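Local atomic coordinates of acidic lectin (Psophocarpus tetragonolobus, PDB entry 1F9K), a protein that binds galactosides as a glycosylated, calcium- and manganese-containing legume lectin and probably agglutinates cells. Residues S27-N39 / A211-I225. The protein carries 3 engineered substitutions. Sequence-based numbering, arbitrary orientation.
Engineered in segment 27-39: Asn28 (natural residue Ser). With AMG (methyl alpha-D-galactopyranoside), chain E; NAG (2-acetamido-2-deoxy-beta-D-glucopyranose), chain C.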
ATOM      1  N   SER A  27     -15.415  20.655  18.779  1.00 87.26           N
ATOM      2  CA  SER A  27     -16.411  21.425  18.037  1.00 87.26           C
ATOM      3  C   SER A  27     -16.054  21.529  16.568  1.00 87.26           C
ATOM      4  O   SER A  27     -16.839  22.029  15.763  1.00 87.26           O
ATOM      5  CB  SER A  27     -16.547  22.825  18.641  1.00 26.20           C
ATOM      6  N   ASN A  28     -14.867  21.046  16.223  1.00 47.98           N
ATOM      7  CA  ASN A  28     -14.386  21.090  14.846  1.00 47.98           C
ATOM      8  C   ASN A  28     -14.938  19.932  14.024  1.00 47.98           C
ATOM      9  O   ASN A  28     -14.805  19.910  12.801  1.00 47.98           O
ATOM     10  CB  ASN A  28     -12.860  21.054  14.836  1.00 46.16           C
ATOM     11  N   GLY A  29     -15.558  18.975  14.708  1.00 99.77           N
ATOM     12  CA  GLY A  29     -16.108  17.810  14.036  1.00 99.77           C
ATOM     13  C   GLY A  29     -15.021  16.752  14.003  1.00 99.77           C
ATOM     14  O   GLY A  29     -15.107  15.745  13.294  1.00 99.77           O
ATOM     15  N   VAL A  30     -13.987  17.015  14.797  1.00 54.22           N
ATOM     16  CA  VAL A  30     -12.812  16.168  14.939  1.00 54.22           C
ATOM     17  C   VAL A  30     -12.928  15.355  16.208  1.00 54.22           C
ATOM     18  O   VAL A  30     -13.392  15.848  17.226  1.00 54.22           O
ATOM     19  CB  VAL A  30     -11.534  17.030  15.029  1.00 30.01           C
ATOM     20  CG1 VAL A  30     -10.384  16.194  15.521  1.00 30.01           C
ATOM     21  CG2 VAL A  30     -11.211  17.627  13.665  1.00 30.01           C
ATOM     22  N   LEU A  31     -12.491  14.109  16.142  1.00 47.61           N
ATOM     23  CA  LEU A  31     -12.535  13.210  17.289  1.00 47.61           C
ATOM     24  C   LEU A  31     -11.188  13.248  18.002  1.00 47.61           C
ATOM     25  O   LEU A  31     -10.179  12.819  17.444  1.00 47.61           O
ATOM     26  CB  LEU A  31     -12.836  11.795  16.810  1.00 34.07           C
ATOM     27  CG  LEU A  31     -12.641  10.672  17.813  1.00 34.07           C
ATOM     28  CD1 LEU A  31     -13.464  10.958  19.073  1.00 34.07           C
ATOM     29  CD2 LEU A  31     -13.031   9.347  17.151  1.00 34.07           C
ATOM     30  N   GLU A  32     -11.179  13.772  19.227  1.00 32.69           N
ATOM     31  CA  GLU A  32      -9.956  13.890  20.012  1.00 32.69           C
ATOM     32  C   GLU A  32      -9.819  12.715  20.968  1.00 32.69           C
ATOM     33  O   GLU A  32     -10.528  12.629  21.965  1.00 32.69           O
ATOM     34  CB  GLU A  32      -9.967  15.198  20.797  1.00 34.30           C
ATOM     35  CG  GLU A  32      -8.651  15.526  21.484  1.00 34.30           C
ATOM     36  CD  GLU A  32      -8.729  16.757  22.373  1.00 34.30           C
ATOM     37  OE1 GLU A  32      -9.502  16.721  23.354  1.00 34.30           O
ATOM     38  OE2 GLU A  32      -8.019  17.749  22.091  1.00 34.30           O
ATOM     39  N   LEU A  33      -8.884  11.823  20.673  1.00 32.63           N
ATOM     40  CA  LEU A  33      -8.686  10.627  21.487  1.00 32.63           C
ATOM     41  C   LEU A  33      -8.029  10.820  22.859  1.00 32.63           C
ATOM     42  O   LEU A  33      -8.388  10.131  23.824  1.00 32.63           O
ATOM     43  CB  LEU A  33      -7.897   9.584  20.675  1.00 44.79           C
ATOM     44  CG  LEU A  33      -8.627   8.950  19.484  1.00 44.79           C
ATOM     45  CD1 LEU A  33      -7.661   8.120  18.656  1.00 44.79           C
ATOM     46  CD2 LEU A  33      -9.778   8.090  19.995  1.00 44.79           C
ATOM     47  N   THR A  34      -7.073  11.742  22.942  1.00 35.98           N
ATOM     48  CA  THR A  34      -6.358  12.002  24.189  1.00 35.98           C
ATOM     49  C   THR A  34      -6.355  13.487  24.525  1.00 35.98           C
ATOM     50  O   THR A  34      -6.634  14.323  23.657  1.00 35.98           O
ATOM     51  CB  THR A  34      -4.887  11.520  24.099  1.00 40.16           C
ATOM     52  OG1 THR A  34      -4.166  12.278  23.112  1.00 40.16           O
ATOM     53  CG2 THR A  34      -4.849  10.059  23.721  1.00 40.16           C
ATOM     54  N   LYS A  35      -6.017  13.815  25.772  1.00 29.65           N
ATOM     55  CA  LYS A  35      -5.980  15.216  26.191  1.00 29.65           C
ATOM     56  C   LYS A  35      -4.596  15.673  26.619  1.00 29.65           C
ATOM     57  O   LYS A  35      -3.847  14.918  27.235  1.00 29.65           O
ATOM     58  CB  LYS A  35      -6.969  15.472  27.329  1.00 45.16           C
ATOM     59  CG  LYS A  35      -8.410  15.250  26.933  1.00 45.16           C
ATOM     60  CD  LYS A  35      -9.384  15.820  27.943  1.00 45.16           C
ATOM     61  CE  LYS A  35     -10.805  15.459  27.542  1.00 45.16           C
ATOM     62  NZ  LYS A  35     -11.046  15.772  26.098  1.00 45.16           N
ATOM     63  N   LEU A  36      -4.270  16.925  26.303  1.00 25.98           N
ATOM     64  CA  LEU A  36      -2.973  17.483  26.643  1.00 25.98           C
ATOM     65  C   LEU A  36      -3.022  18.321  27.919  1.00 25.98           C
ATOM     66  O   LEU A  36      -1.988  18.610  28.521  1.00 25.98           O
ATOM     67  CB  LEU A  36      -2.468  18.318  25.478  1.00  8.18           C
ATOM     68  CG  LEU A  36      -1.005  18.134  25.059  1.00  8.18           C
ATOM     69  CD1 LEU A  36      -0.670  16.632  24.822  1.00  8.18           C
ATOM     70  CD2 LEU A  36      -0.762  18.968  23.791  1.00  8.18           C
ATOM     71  N   THR A  37      -4.232  18.708  28.318  1.00 51.08           N
ATOM     72  CA  THR A  37      -4.492  19.493  29.532  1.00 51.08           C
ATOM     73  C   THR A  37      -5.896  19.134  30.009  1.00 51.08           C
ATOM     74  O   THR A  37      -6.773  18.799  29.213  1.00 51.08           O
ATOM     75  CB  THR A  37      -4.428  21.032  29.289  1.00 28.44           C
ATOM     76  OG1 THR A  37      -5.148  21.371  28.099  1.00 28.44           O
ATOM     77  CG2 THR A  37      -2.997  21.492  29.155  1.00 28.44           C
ATOM     78  N   LYS A  38      -6.127  19.213  31.309  1.00 63.80           N
ATOM     79  CA  LYS A  38      -7.426  18.832  31.812  1.00 63.80           C
ATOM     80  C   LYS A  38      -7.721  19.546  33.106  1.00 63.80           C
ATOM     81  O   LYS A  38      -7.115  19.253  34.129  1.00 63.80           O
ATOM     82  CB  LYS A  38      -7.440  17.314  32.018  1.00 73.00           C
ATOM     83  CG  LYS A  38      -8.731  16.720  32.541  1.00 73.00           C
ATOM     84  CD  LYS A  38      -8.537  15.241  32.853  1.00 73.00           C
ATOM     85  CE  LYS A  38      -9.716  14.683  33.631  1.00 73.00           C
ATOM     86  NZ  LYS A  38      -9.385  13.401  34.310  1.00 73.00           N
ATOM     87  N   ASN A  39      -8.654  20.489  33.059  1.00 95.80           N
ATOM     88  CA  ASN A  39      -9.012  21.218  34.258  1.00 95.80           C
ATOM     89  C   ASN A  39      -8.155  22.445  34.479  1.00 95.80           C
ATOM     90  O   ASN A  39      -8.228  23.066  35.534  1.00 95.80           O
ATOM     91  N   ALA A 211      -5.722   5.558  21.553  1.00 30.73           N
ATOM     92  CA  ALA A 211      -4.479   6.334  21.678  1.00 30.73           C
ATOM     93  C   ALA A 211      -4.161   6.660  23.146  1.00 30.73           C
ATOM     94  O   ALA A 211      -5.051   6.726  23.992  1.00 30.73           O
ATOM     95  CB  ALA A 211      -4.556   7.627  20.850  1.00  2.00           C
ATOM     96  N   THR A 212      -2.879   6.866  23.434  1.00 16.87           N
ATOM     97  CA  THR A 212      -2.429   7.153  24.793  1.00 16.87           C
ATOM     98  C   THR A 212      -1.234   8.097  24.876  1.00 16.87           C
ATOM     99  O   THR A 212      -0.371   8.097  24.010  1.00 16.87           O
ATOM    100  CB  THR A 212      -2.010   5.869  25.501  1.00 23.18           C
ATOM    101  OG1 THR A 212      -0.967   5.225  24.755  1.00 23.18           O
ATOM    102  CG2 THR A 212      -3.181   4.937  25.624  1.00 23.18           C
ATOM    103  N   THR A 213      -1.180   8.898  25.930  1.00 20.53           N
ATOM    104  CA  THR A 213      -0.049   9.793  26.124  1.00 20.53           C
ATOM    105  C   THR A 213       0.839   9.171  27.197  1.00 20.53           C
ATOM    106  O   THR A 213       0.385   8.294  27.946  1.00 20.53           O
ATOM    107  CB  THR A 213      -0.469  11.221  26.536  1.00 27.22           C
ATOM    108  OG1 THR A 213      -1.228  11.186  27.750  1.00 27.22           O
ATOM    109  CG2 THR A 213      -1.278  11.855  25.427  1.00 27.22           C
ATOM    110  N   GLY A 214       2.092   9.638  27.260  1.00 19.86           N
ATOM    111  CA  GLY A 214       3.096   9.109  28.172  1.00 19.86           C
ATOM    112  C   GLY A 214       2.940   9.020  29.681  1.00 19.86           C
ATOM    113  O   GLY A 214       2.054   9.596  30.304  1.00 19.86           O
ATOM    114  N   TYR A 215       3.845   8.248  30.263  1.00 21.93           N
ATOM    115  CA  TYR A 215       3.885   8.024  31.698  1.00 21.93           C
ATOM    116  C   TYR A 215       4.724   9.066  32.407  1.00 21.93           C
ATOM    117  O   TYR A 215       4.932   8.985  33.604  1.00 21.93           O
ATOM    118  CB  TYR A 215       4.483   6.649  32.005  1.00 27.29           C
ATOM    119  CG  TYR A 215       3.489   5.583  32.378  1.00 27.29           C
ATOM    120  CD1 TYR A 215       2.588   5.085  31.445  1.00 27.29           C
ATOM    121  CD2 TYR A 215       3.516   5.010  33.640  1.00 27.29           C
ATOM    122  CE1 TYR A 215       1.748   4.033  31.750  1.00 27.29           C
ATOM    123  CE2 TYR A 215       2.681   3.955  33.964  1.00 27.29           C
ATOM    124  CZ  TYR A 215       1.801   3.464  33.010  1.00 27.29           C
ATOM    125  OH  TYR A 215       1.015   2.376  33.311  1.00 27.29           O
ATOM    126  N   GLN A 216       5.229  10.039  31.675  1.00 29.67           N
ATOM    127  CA  GLN A 216       6.047  11.055  32.301  1.00 29.67           C
ATOM    128  C   GLN A 216       5.545  12.404  31.840  1.00 29.67           C
ATOM    129  O   GLN A 216       4.980  12.519  30.763  1.00 29.67           O
ATOM    130  CB  GLN A 216       7.509  10.840  31.917  1.00 50.81           C
ATOM    131  CG  GLN A 216       7.882   9.364  31.850  1.00 50.81           C
ATOM    132  CD  GLN A 216       9.373   9.110  31.984  1.00 50.81           C
ATOM    133  OE1 GLN A 216       9.911   9.088  33.098  1.00 50.81           O
ATOM    134  NE2 GLN A 216      10.053   8.918  30.853  1.00 50.81           N
ATOM    135  N   LYS A 217       5.727  13.426  32.658  1.00 17.94           N
ATOM    136  CA  LYS A 217       5.258  14.744  32.269  1.00 17.94           C
ATOM    137  C   LYS A 217       5.875  15.168  30.935  1.00 17.94           C
ATOM    138  O   LYS A 217       7.074  14.981  30.695  1.00 17.94           O
ATOM    139  CB  LYS A 217       5.561  15.780  33.375  1.00 13.62           C
ATOM    140  N   ASN A 218       5.023  15.710  30.066  1.00 42.70           N
ATOM    141  CA  ASN A 218       5.431  16.182  28.754  1.00 42.70           C
ATOM    142  C   ASN A 218       5.849  15.125  27.753  1.00 42.70           C
ATOM    143  O   ASN A 218       6.358  15.454  26.687  1.00 42.70           O
ATOM    144  CB  ASN A 218       6.532  17.223  28.882  1.00 29.88           C
ATOM    145  CG  ASN A 218       6.042  18.471  29.550  1.00 29.88           C
ATOM    146  OD1 ASN A 218       5.061  19.088  29.105  1.00 29.88           O
ATOM    147  ND2 ASN A 218       6.709  18.859  30.632  1.00 29.88           N
ATOM    148  N   ALA A 219       5.659  13.859  28.099  1.00 21.03           N
ATOM    149  CA  ALA A 219       5.956  12.768  27.172  1.00 21.03           C
ATOM    150  C   ALA A 219       4.579  12.535  26.502  1.00 21.03           C
ATOM    151  O   ALA A 219       3.929  11.487  26.642  1.00 21.03           O
ATOM    152  CB  ALA A 219       6.413  11.557  27.947  1.00  2.00           C
ATOM    153  N   VAL A 220       4.149  13.556  25.770  1.00 19.17           N
ATOM    154  CA  VAL A 220       2.846  13.557  25.162  1.00 19.17           C
ATOM    155  C   VAL A 220       2.786  14.096  23.760  1.00 19.17           C
ATOM    156  O   VAL A 220       3.743  14.685  23.266  1.00 19.17           O
ATOM    157  CB  VAL A 220       1.943  14.386  26.010  1.00  9.24           C
ATOM    158  CG1 VAL A 220       1.528  13.593  27.224  1.00  9.24           C
ATOM    159  CG2 VAL A 220       2.679  15.631  26.447  1.00  9.24           C
ATOM    160  N   GLU A 221       1.628  13.917  23.138  1.00 25.24           N
ATOM    161  CA  GLU A 221       1.407  14.371  21.776  1.00 25.24           C
ATOM    162  C   GLU A 221      -0.106  14.385  21.565  1.00 25.24           C
ATOM    163  O   GLU A 221      -0.858  13.889  22.405  1.00 25.24           O
ATOM    164  CB  GLU A 221       2.094  13.410  20.791  1.00 20.02           C
ATOM    165  CG  GLU A 221       1.477  12.004  20.739  1.00 20.02           C
ATOM    166  CD  GLU A 221       2.334  10.993  19.988  1.00 20.02           C
ATOM    167  OE1 GLU A 221       3.392  11.396  19.448  1.00 20.02           O
ATOM    168  OE2 GLU A 221       1.948   9.800  19.945  1.00 20.02           O
ATOM    169  N   THR A 222      -0.565  14.968  20.467  1.00 31.39           N
ATOM    170  CA  THR A 222      -1.998  15.008  20.220  1.00 31.39           C
ATOM    171  C   THR A 222      -2.401  13.839  19.341  1.00 31.39           C
ATOM    172  O   THR A 222      -1.612  13.358  18.530  1.00 31.39           O
ATOM    173  CB  THR A 222      -2.425  16.313  19.523  1.00 36.78           C
ATOM    174  OG1 THR A 222      -1.851  16.371  18.212  1.00 36.78           O
ATOM    175  CG2 THR A 222      -1.961  17.511  20.319  1.00 36.78           C
ATOM    176  N   HIS A 223      -3.631  13.375  19.510  1.00 20.72           N
ATOM    177  CA  HIS A 223      -4.147  12.262  18.715  1.00 20.72           C
ATOM    178  C   HIS A 223      -5.543  12.599  18.197  1.00 20.72           C
ATOM    179  O   HIS A 223      -6.550  12.345  18.874  1.00 20.72           O
ATOM    180  CB  HIS A 223      -4.185  10.991  19.561  1.00 21.53           C
ATOM    181  CG  HIS A 223      -2.854  10.611  20.117  1.00 21.53           C
ATOM    182  ND1 HIS A 223      -2.595  10.563  21.470  1.00 21.53           N
ATOM    183  CD2 HIS A 223      -1.690  10.296  19.501  1.00 21.53           C
ATOM    184  CE1 HIS A 223      -1.332  10.232  21.665  1.00 21.53           C
ATOM    185  NE2 HIS A 223      -0.759  10.065  20.486  1.00 21.53           N
ATOM    186  N   GLU A 224      -5.588  13.181  17.001  1.00 24.11           N
ATOM    187  CA  GLU A 224      -6.844  13.565  16.389  1.00 24.11           C
ATOM    188  C   GLU A 224      -7.243  12.719  15.170  1.00 24.11           C
ATOM    189  O   GLU A 224      -6.419  12.425  14.295  1.00 24.11           O
ATOM    190  CB  GLU A 224      -6.797  15.043  16.006  1.00 46.48           C
ATOM    191  CG  GLU A 224      -7.120  15.978  17.148  1.00 46.48           C
ATOM    192  CD  GLU A 224      -6.812  17.421  16.808  1.00 46.48           C
ATOM    193  OE1 GLU A 224      -7.221  17.891  15.731  1.00 46.48           O
ATOM    194  OE2 GLU A 224      -6.159  18.095  17.620  1.00 46.48           O
ATOM    195  N   ILE A 225      -8.520  12.344  15.128  1.00 52.34           N
ATOM    196  CA  ILE A 225      -9.068  11.549  14.035  1.00 52.34           C
ATOM    197  C   ILE A 225     -10.086  12.399  13.279  1.00 52.34           C
ATOM    198  O   ILE A 225     -11.152  12.720  13.798  1.00 52.34           O
ATOM    199  CB  ILE A 225      -9.764  10.276  14.569  1.00 38.89           C
ATOM    200  CG1 ILE A 225      -8.770   9.437  15.387  1.00 38.89           C
ATOM    201  CG2 ILE A 225     -10.381   9.505  13.413  1.00 38.89           C
ATOM    202  CD1 ILE A 225      -7.459   9.153  14.674  1.00 38.89           C
TER
HETATM  203  C1  AMG E 301       7.198   4.545  30.277  1.00 20.56           C
HETATM  204  C2  AMG E 301       6.051   3.797  29.591  1.00 20.56           C
HETATM  205  C3  AMG E 301       6.158   3.986  28.060  1.00 20.56           C
HETATM  206  C4  AMG E 301       6.238   5.490  27.687  1.00 20.56           C
HETATM  207  C5  AMG E 301       7.291   6.226  28.524  1.00 20.56           C
HETATM  208  C6  AMG E 301       7.111   7.722  28.385  1.00 20.56           C
HETATM  209  C7  AMG E 301       9.583   4.646  30.453  1.00 20.56           C
HETATM  210  O1  AMG E 301       8.425   3.975  29.924  1.00 20.56           O
HETATM  211  O2  AMG E 301       6.056   2.416  29.951  1.00 20.56           O
HETATM  212  O3  AMG E 301       5.039   3.386  27.416  1.00 20.56           O
HETATM  213  O4  AMG E 301       4.981   6.133  27.863  1.00 20.56           O
HETATM  214  O5  AMG E 301       7.129   5.928  29.931  1.00 20.56           O
HETATM  215  O6  AMG E 301       8.312   8.415  28.675  1.00 20.56           O
HETATM  216  C1  NAG C   1      -3.100  18.927  14.132  1.00 53.14           C
HETATM  217  C2  NAG C   1      -3.769  20.018  13.284  1.00 53.14           C
HETATM  218  C3  NAG C   1      -3.329  21.385  13.781  1.00 53.14           C
HETATM  219  C4  NAG C   1      -3.716  21.486  15.250  1.00 53.14           C
HETATM  220  C5  NAG C   1      -3.104  20.331  16.062  1.00 53.14           C
HETATM  221  C6  NAG C   1      -3.604  20.337  17.477  1.00 53.14           C
HETATM  222  C7  NAG C   1      -4.434  19.934  10.975  1.00 53.14           C
HETATM  223  C8  NAG C   1      -4.014  19.787   9.521  1.00 53.14           C
HETATM  224  N2  NAG C   1      -3.454  19.875  11.877  1.00 53.14           N
HETATM  225  O3  NAG C   1      -3.971  22.410  13.027  1.00 53.14           O
HETATM  226  O4  NAG C   1      -3.272  22.724  15.766  1.00 53.14           O
HETATM  227  O5  NAG C   1      -3.498  19.062  15.505  1.00 53.14           O
HETATM  228  O6  NAG C   1      -4.960  19.937  17.509  1.00 53.14           O
HETATM  229  O7  NAG C   1      -5.627  20.083  11.270  1.00 53.14           O
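Leu31 and Ile225 form an antiparallel hydrogen-bonded pair in the legume lectin beta sandwich, where the short strand 31-32 lies against strand 222-233. Both backbone groups of each residue are used: Leu31 N donates to Ile225 O at 3.0 Å, and Ile225 N returns a bond to Leu31 O at 2.9 Å. Two residues along, Leu33 N donates to His223 O at 3.0 Å, almost head-on to the carbonyl. The imidazole of His223 illustrates how a buried ring can have both nitrogens satisfied. At one edge, ND1 pairs with Thr34 OG1 at 2.8 Å, a bond in which either group could be the donor; at the other ring nitrogen, NE2-H donates to Glu221 OE2, which lies 9° out of the ring plane. These two bonds probably fix the ring's rotation, with Thr126 and Gln79 positioning the Glu221 carboxylate behind it. The Thr34 side-chain torsion (chi1 65°) brings OG1 to ND1 at the ring edge, while CG2 comes to lie near Ala211 O. Nearby, Leu33 CD1 packs on Ile225 CG1 and Ala211 CB, with Leu90 of strand 88-95 touching all three residues. Between the two strands of segment 211-225, the loop 214-219, with its type II turn from Gln216 to Ala219, borders the galactoside pocket, where Asp88 also bonds the sugar and Gln216 NE2 donates to O6 of the methyl galactoside at 2.8 Å.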